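Local atomic coordinates of A putative transcriptional regulator (Rhodococcus sp., PDB entry 2HKU), a protein that probably acts as a TetR-family transcriptional regulator, a homodimer that would bind operator DNA through a helix-turn-helix motif. Residues A[78-81]-A[82-86]; A[157-161]-A[162-166]; A[197-200]-A[201-204]. One frame throughout, in Å; residues are numbered along the deposited sequence.

Interaction 1 (A[78-81]-A[82-86]). With EDO (1,2-ethanediol), chain D.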
loop_
_atom_site.group_PDB
_atom_site.type_symbol
_atom_site.label_atom_id
_atom_site.label_comp_id
_atom_site.label_asym_id
_atom_site.label_seq_id
_atom_site.Cartn_x
_atom_site.Cartn_y
_atom_site.Cartn_z
ATOM N N ALA A 78 1.249 16.231 4.256
ATOM C CA ALA A 78 2.032 15.741 3.055
ATOM C C ALA A 78 1.380 15.906 1.720
ATOM O O ALA A 78 2.007 16.342 0.769
ATOM C CB ALA A 78 2.453 14.262 3.223
ATOM N N GLY A 79 0.113 15.555 1.562
ATOM C CA GLY A 79 -0.567 15.778 0.312
ATOM C C GLY A 79 -0.664 17.286 -0.029
ATOM O O GLY A 79 -0.480 17.669 -1.186
ATOM N N LYS A 80 -0.981 18.140 0.939
ATOM C CA LYS A 80 -1.047 19.598 0.638
ATOM C C LYS A 80 0.330 20.183 0.266
ATOM O O LYS A 80 0.436 20.988 -0.655
ATOM C CB LYS A 80 -1.657 20.372 1.820
ATOM C CG LYS A 80 -1.954 21.837 1.448
ATOM C CD LYS A 80 -2.148 22.648 2.713
ATOM C CE LYS A 80 -2.762 24.050 2.361
ATOM N NZ LYS A 80 -1.653 24.955 1.846
ATOM N N ARG A 81 1.370 19.770 0.989
ATOM C CA ARG A 81 2.749 20.176 0.674
ATOM C C ARG A 81 3.155 19.808 -0.733
ATOM O O ARG A 81 3.720 20.662 -1.471
ATOM C CB ARG A 81 3.718 19.665 1.740
ATOM C CG ARG A 81 5.214 19.740 1.408
ATOM C CD ARG A 81 5.713 21.223 1.287
ATOM N NE ARG A 81 5.172 22.068 2.337
ATOM C CZ ARG A 81 4.946 23.391 2.231
ATOM N NH1 ARG A 81 5.179 24.047 1.091
ATOM N NH2 ARG A 81 4.443 24.044 3.272
ATOM N N ALA A 82 2.789 18.591 -1.192
ATOM C CA ALA A 82 3.049 18.165 -2.532
ATOM C C ALA A 82 2.326 19.039 -3.550
ATOM O O ALA A 82 2.935 19.452 -4.542
ATOM C CB ALA A 82 2.649 16.603 -2.767
ATOM N N GLU A 83 1.027 19.273 -3.345
ATOM C CA GLU A 83 0.224 20.096 -4.223
ATOM C C GLU A 83 0.786 21.576 -4.228
ATOM O O GLU A 83 0.821 22.250 -5.270
ATOM C CB GLU A 83 -1.231 20.082 -3.744
ATOM C CG GLU A 83 -1.780 18.666 -3.919
ATOM C CD GLU A 83 -3.223 18.469 -3.438
ATOM O OE1 GLU A 83 -3.743 19.322 -2.670
ATOM O OE2 GLU A 83 -3.799 17.447 -3.875
ATOM N N ASP A 84 1.295 21.983 -3.089
ATOM C CA ASP A 84 1.722 23.353 -2.921
ATOM C C ASP A 84 2.990 23.536 -3.695
ATOM O O ASP A 84 3.063 24.466 -4.498
ATOM C CB ASP A 84 1.888 23.663 -1.452
ATOM C CG ASP A 84 0.632 24.171 -0.838
ATOM O OD1 ASP A 84 -0.303 24.524 -1.596
ATOM O OD2 ASP A 84 0.593 24.275 0.398
ATOM N N ASP A 85 3.924 22.595 -3.509
ATOM C CA ASP A 85 5.244 22.586 -4.163
ATOM C C ASP A 85 5.079 22.379 -5.637
ATOM O O ASP A 85 5.849 22.957 -6.416
ATOM C CB ASP A 85 6.321 21.608 -3.521
ATOM C CG ASP A 85 6.785 22.035 -2.096
ATOM O OD1 ASP A 85 6.159 22.953 -1.502
ATOM O OD2 ASP A 85 7.754 21.425 -1.499
ATOM N N ALA A 86 4.051 21.638 -6.067
ATOM C CA ALA A 86 3.707 21.504 -7.487
ATOM C C ALA A 86 3.147 22.720 -8.167
ATOM O O ALA A 86 3.284 22.865 -9.393
ATOM C CB ALA A 86 2.709 20.364 -7.694
HETATM C C1 EDO D . -2.888 14.866 -6.076
HETATM O O1 EDO D . -3.264 16.273 -6.144
HETATM C C2 EDO D . -2.585 14.680 -4.608
HETATM O O2 EDO D . -3.894 14.580 -3.990
#

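Interaction 2 (A[157-161]-A[162-166])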
loop_
_atom_site.group_PDB
_atom_site.type_symbol
_atom_site.label_atom_id
_atom_site.label_comp_id
_atom_site.label_asym_id
_atom_site.label_seq_id
_atom_site.Cartn_x
_atom_site.Cartn_y
_atom_site.Cartn_z
ATOM N N LEU A 157 -9.053 11.851 -19.547
ATOM C CA LEU A 157 -9.540 10.826 -18.617
ATOM C C LEU A 157 -9.646 9.511 -19.341
ATOM O O LEU A 157 -10.094 9.443 -20.504
ATOM C CB LEU A 157 -10.941 11.177 -18.145
ATOM C CG LEU A 157 -11.364 11.803 -16.802
ATOM C CD1 LEU A 157 -10.289 12.428 -15.904
ATOM C CD2 LEU A 157 -12.522 12.773 -17.036
ATOM N N ARG A 158 -9.254 8.454 -18.634
ATOM C CA ARG A 158 -9.419 7.102 -19.105
ATOM C C ARG A 158 -10.631 6.520 -18.374
ATOM O O ARG A 158 -11.253 5.583 -18.817
ATOM C CB ARG A 158 -8.150 6.262 -18.771
ATOM C CG ARG A 158 -6.897 6.561 -19.545
ATOM C CD ARG A 158 -6.162 7.751 -18.970
ATOM N NE ARG A 158 -5.861 7.525 -17.532
ATOM C CZ ARG A 158 -4.665 7.169 -17.084
ATOM N NH1 ARG A 158 -4.523 6.984 -15.777
ATOM N NH2 ARG A 158 -3.602 6.997 -17.934
ATOM N N ALA A 159 -10.864 7.015 -17.157
ATOM C CA ALA A 159 -12.017 6.665 -16.338
ATOM C C ALA A 159 -12.519 7.988 -15.758
ATOM O O ALA A 159 -11.903 9.023 -15.986
ATOM C CB ALA A 159 -11.591 5.712 -15.271
ATOM N N GLY A 160 -13.590 7.959 -14.984
ATOM C CA GLY A 160 -14.201 9.155 -14.382
ATOM C C GLY A 160 -13.225 9.724 -13.405
ATOM O O GLY A 160 -12.395 8.990 -12.890
ATOM N N ILE A 161 -13.299 11.038 -13.180
ATOM C CA ILE A 161 -12.331 11.788 -12.416
ATOM C C ILE A 161 -12.110 11.242 -10.961
ATOM O O ILE A 161 -10.999 11.288 -10.429
ATOM C CB ILE A 161 -12.653 13.271 -12.425
ATOM C CG1 ILE A 161 -11.490 14.062 -11.825
ATOM C CG2 ILE A 161 -13.772 13.601 -11.570
ATOM C CD1 ILE A 161 -11.678 15.628 -11.853
ATOM N N ASP A 162 -13.169 10.720 -10.357
ATOM C CA ASP A 162 -13.054 10.123 -9.040
ATOM C C ASP A 162 -12.102 8.926 -9.117
ATOM O O ASP A 162 -11.204 8.827 -8.284
ATOM C CB ASP A 162 -14.442 9.756 -8.457
ATOM C CG ASP A 162 -15.241 8.856 -9.369
ATOM O OD1 ASP A 162 -15.320 9.115 -10.608
ATOM O OD2 ASP A 162 -15.790 7.853 -8.865
ATOM N N VAL A 163 -12.313 8.024 -10.100
ATOM C CA VAL A 163 -11.478 6.787 -10.277
ATOM C C VAL A 163 -10.016 7.119 -10.573
ATOM O O VAL A 163 -9.109 6.483 -10.066
ATOM C CB VAL A 163 -12.092 5.822 -11.347
ATOM C CG1 VAL A 163 -11.160 4.732 -11.751
ATOM C CG2 VAL A 163 -13.391 5.251 -10.821
ATOM N N GLU A 164 -9.783 8.192 -11.317
ATOM C CA GLU A 164 -8.437 8.568 -11.656
ATOM C C GLU A 164 -7.704 9.050 -10.407
ATOM O O GLU A 164 -6.496 8.824 -10.246
ATOM C CB GLU A 164 -8.443 9.604 -12.756
ATOM C CG GLU A 164 -9.008 9.128 -14.077
ATOM C CD GLU A 164 -7.949 8.419 -14.920
ATOM O OE1 GLU A 164 -6.797 8.254 -14.434
ATOM O OE2 GLU A 164 -8.248 8.042 -16.078
ATOM N N SER A 165 -8.421 9.748 -9.509
ATOM C CA SER A 165 -7.810 10.146 -8.236
ATOM C C SER A 165 -7.446 8.932 -7.404
ATOM O O SER A 165 -6.398 8.944 -6.737
ATOM C CB SER A 165 -8.685 11.119 -7.393
ATOM O OG SER A 165 -7.842 11.673 -6.329
ATOM N N LYS A 166 -8.342 7.926 -7.352
ATOM C CA LYS A 166 -8.089 6.745 -6.567
ATOM C C LYS A 166 -6.970 5.894 -7.153
ATOM O O LYS A 166 -6.278 5.232 -6.417
ATOM C CB LYS A 166 -9.375 5.894 -6.451
ATOM C CG LYS A 166 -10.497 6.599 -5.590
ATOM C CD LYS A 166 -11.807 5.839 -5.695
ATOM C CE LYS A 166 -12.866 6.472 -4.697
ATOM N NZ LYS A 166 -13.940 5.351 -4.541
#

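Interaction 3 (A[197-200]-A[201-204])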
loop_
_atom_site.group_PDB
_atom_site.type_symbol
_atom_site.label_atom_id
_atom_site.label_comp_id
_atom_site.label_asym_id
_atom_site.label_seq_id
_atom_site.Cartn_x
_atom_site.Cartn_y
_atom_site.Cartn_z
ATOM N N ILE A 197 4.430 6.104 -11.616
ATOM C CA ILE A 197 3.285 7.079 -11.650
ATOM C C ILE A 197 3.213 7.707 -13.040
ATOM O O ILE A 197 2.141 7.720 -13.640
ATOM C CB ILE A 197 3.356 8.175 -10.581
ATOM C CG1 ILE A 197 3.282 7.641 -9.124
ATOM C CG2 ILE A 197 2.243 9.271 -10.807
ATOM C CD1 ILE A 197 1.931 6.993 -8.734
ATOM N N PHE A 198 4.372 8.149 -13.585
ATOM C CA PHE A 198 4.376 8.550 -15.026
ATOM C C PHE A 198 3.823 7.557 -16.056
ATOM O O PHE A 198 3.094 7.953 -16.986
ATOM C CB PHE A 198 5.730 9.158 -15.406
ATOM C CG PHE A 198 5.911 10.536 -14.838
ATOM C CD1 PHE A 198 5.300 11.636 -15.468
ATOM C CD2 PHE A 198 6.624 10.744 -13.686
ATOM C CE1 PHE A 198 5.416 12.937 -14.961
ATOM C CE2 PHE A 198 6.760 12.048 -13.133
ATOM C CZ PHE A 198 6.148 13.143 -13.792
ATOM N N ALA A 199 4.163 6.266 -15.927
ATOM C CA ALA A 199 3.562 5.246 -16.756
ATOM C C ALA A 199 2.100 5.050 -16.499
ATOM O O ALA A 199 1.349 4.725 -17.447
ATOM C CB ALA A 199 4.313 3.898 -16.604
ATOM N N ASN A 200 1.646 5.234 -15.244
ATOM C CA ASN A 200 0.201 5.125 -14.954
ATOM C C ASN A 200 -0.602 6.265 -15.620
ATOM O O ASN A 200 -1.705 6.060 -16.031
ATOM C CB ASN A 200 -0.072 5.204 -13.425
ATOM C CG ASN A 200 0.375 3.951 -12.658
ATOM O OD1 ASN A 200 0.425 3.958 -11.416
ATOM N ND2 ASN A 200 0.690 2.917 -13.352
ATOM N N LEU A 201 -0.034 7.474 -15.639
ATOM C CA LEU A 201 -0.738 8.683 -16.128
ATOM C C LEU A 201 -0.615 8.817 -17.655
ATOM O O LEU A 201 -1.530 9.338 -18.286
ATOM C CB LEU A 201 -0.169 9.910 -15.447
ATOM C CG LEU A 201 -0.440 9.956 -13.930
ATOM C CD1 LEU A 201 0.313 11.069 -13.263
ATOM C CD2 LEU A 201 -1.959 10.109 -13.750
ATOM N N GLN A 202 0.514 8.330 -18.206
ATOM C CA GLN A 202 0.870 8.382 -19.650
ATOM C C GLN A 202 0.457 9.769 -20.242
ATOM O O GLN A 202 -0.519 9.872 -20.951
ATOM C CB GLN A 202 0.196 7.209 -20.359
ATOM C CG GLN A 202 0.988 6.629 -21.521
ATOM C CD GLN A 202 2.415 6.179 -21.104
ATOM O OE1 GLN A 202 3.394 6.890 -21.384
ATOM N NE2 GLN A 202 2.526 5.015 -20.415
ATOM N N ILE A 203 1.153 10.814 -19.830
ATOM C CA ILE A 203 0.797 12.196 -20.098
ATOM C C ILE A 203 1.543 12.526 -21.396
ATOM O O ILE A 203 2.788 12.481 -21.385
ATOM C CB ILE A 203 1.385 13.154 -19.030
ATOM C CG1 ILE A 203 0.896 12.829 -17.623
ATOM C CG2 ILE A 203 1.052 14.652 -19.384
ATOM C CD1 ILE A 203 1.504 13.721 -16.566
ATOM N N PRO A 204 0.794 12.851 -22.488
ATOM C CA PRO A 204 1.409 13.303 -23.759
ATOM C C PRO A 204 2.456 14.372 -23.600
ATOM O O PRO A 204 2.332 15.295 -22.758
ATOM C CB PRO A 204 0.217 13.781 -24.578
ATOM C CG PRO A 204 -0.966 12.895 -24.123
ATOM C CD PRO A 204 -0.689 12.753 -22.595
HETATM O O HOH W 1 1.602 2.550 -19.265
#

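Interaction 1 (A[78-81]-A[82-86])
Lys80 with Asp84 and Arg81 with Asp85 form two salt bridges, each spanning one turn of helix 63-87. The backbone of this stretch is regular, with bonds such as Glu83 N to Gly79 O at 3.1 Å. Arg81 is the more folded of the two basic chains. Its CB points away from the following turn, and only the outer part of the chain returns to it. CG leaves anti to the backbone N of Arg81 (chi1 167°). Turns at chi2 and chi3 then fold the chain forward along the helix, toward its C-terminal end, so that Arg81 CD comes within 3.3 Å of Asp85 OD1. NE and CZ pass farther off, and Arg81 NH1 donates to Asp85 OD1 at 3.0 Å. That bond is nearly straight (167°): the oxygen lies at the edge of the guanidinium, in its plane, while the nitrogen comes on the syn side, slightly out of the carboxylate plane. The two flat groups are 53° apart, which fits a single-point grip. Lys80 stays extended through chi3 and bends at its last torsion, bringing Lys80 NZ to the syn lone pair of Asp84 OD2 at 2.8 Å. Glu83 OE2 points to a different side and accepts hydrogen bonds from both hydroxyls of a 1,2-ethanediol, probably from the crystallisation liquor, O1 at 2.6 Å and O2 at 2.9 Å. The diol is also held by Trp169, Ser141 and Leu146 N, while Ala82 and Ala86 pack on helix 92-104. The pattern is that of an amphipathic helix with i to i+4 ion pairs, here the long helix that in TetR-family proteins links DNA-binding and regulatory domains.

Interaction 2 (A[157-161]-A[162-166])
Glu164 reaches back from the first turn of helix 161-181 and draws the preceding loop, Arg158 and Ala159, around its carboxylate. Its CG sits anti to the carbonyl carbon, and a sharp bend at chi2 (-85°) swings the acid toward the loop. Arg158 is bent as well, at chi2 and chi3, and presents its guanidinium side-on. Arg158 NE meets the syn lone pair of Glu164 OE2 at 2.8 Å, and Arg158 NH1 takes the syn lone pair of Glu164 OE1 at 2.9 Å; OE2 lies in the guanidinium plane, OE1 is tilted from it. The guanidinium and carboxylate planes are 28° apart, nearly coplanar, which suits a two-point grip. Glu164 OE2 accepts two backbone bonds besides, from Arg158 N at 2.8 Å, nearly along its C-O axis, and from Ala159 N at 3.0 Å, on the anti side and tilted out of the carboxylate plane. Three N-H groups on one oxygen fix the rotation of the acid and would probably stabilise its charged form. Gly160 is the N-cap of the helix, which belongs to the all-helical regulatory domain and, as in TetR relatives, faces the dimer partner: Val163 and Glu164 pack on Ala195 and Ala199 of the second subunit. Nearer the helix backbone, Glu164 CG lies 3.5 Å from Ala159 O, a buried carbonyl without a partner in the model. Val163 CG1, anti to its own backbone N (chi1 168°), touches Ala159 CB at 3.7 Å.

Interaction 3 (A[197-200]-A[201-204])
Leu201 N bonds to Ile197 O at 3.0 Å, and Gln202 N bonds to Phe198 O at 2.9 Å, closing the C-terminal end of helix 190-201. Gln202 is the first residue to leave helical geometry; its positive phi (40°), in the left-handed region, breaks the helix. Helix 190-201 is one of the helices at the dimer interface of the TetR-type fold: Ala199 and Asn200 pack on Val163 and Ala167 of the second subunit. Among the side chains, Ile197 and Leu201 lie alongside one another and point the same way. Leu201 CG is anti to the carbonyl carbon (chi1 -66°), which sets Leu201 CD1 3.6 Å from Ile197 CG2. Both reach other helices: Ile197 packs on Phe168 and Val100, Leu201 on Thr96 and Leu150. With an alanine in place of Leu201, the CG2 branch of Ile197 would probably lose its neighbour and a gap would be likely to open toward Leu150. Past the helix end, Ile203 CD1 returns to Phe198 CE1 at 4.3 Å, approaching the ring obliquely, so an apolar contact bridges the turn. Gln202 bends at chi2 (56°) and carries its amide back beside the last turn. Ala199 O receives a weak bond from Gln202 NE2 of the second subunit. A water also lies 2.8 Å from Ala199 O, though it has more acceptors in reach than protons to give, and 2.9 Å from this chain's Gln202 NE2, a weak bond.

How the interactions relate
The three contacts follow one another along the chain without interleaving. Interaction 1 lies on helix 63-87, its centre about 20 Å from that of interaction 2 and about 19 Å from that of interaction 3, and it touches neither. Interactions 2 and 3, with centres about 13 Å apart, sit at the start of helix 161-181 and the end of helix 190-201, which are successive helices. They meet directly: Arg158 NH2 lies 2.8 Å from Asn200 O, a probable hydrogen bond. Both also touch the second subunit, consistent with the dimer interface these helices usually form in TetR-family regulators, whereas interaction 1 has no contact with it.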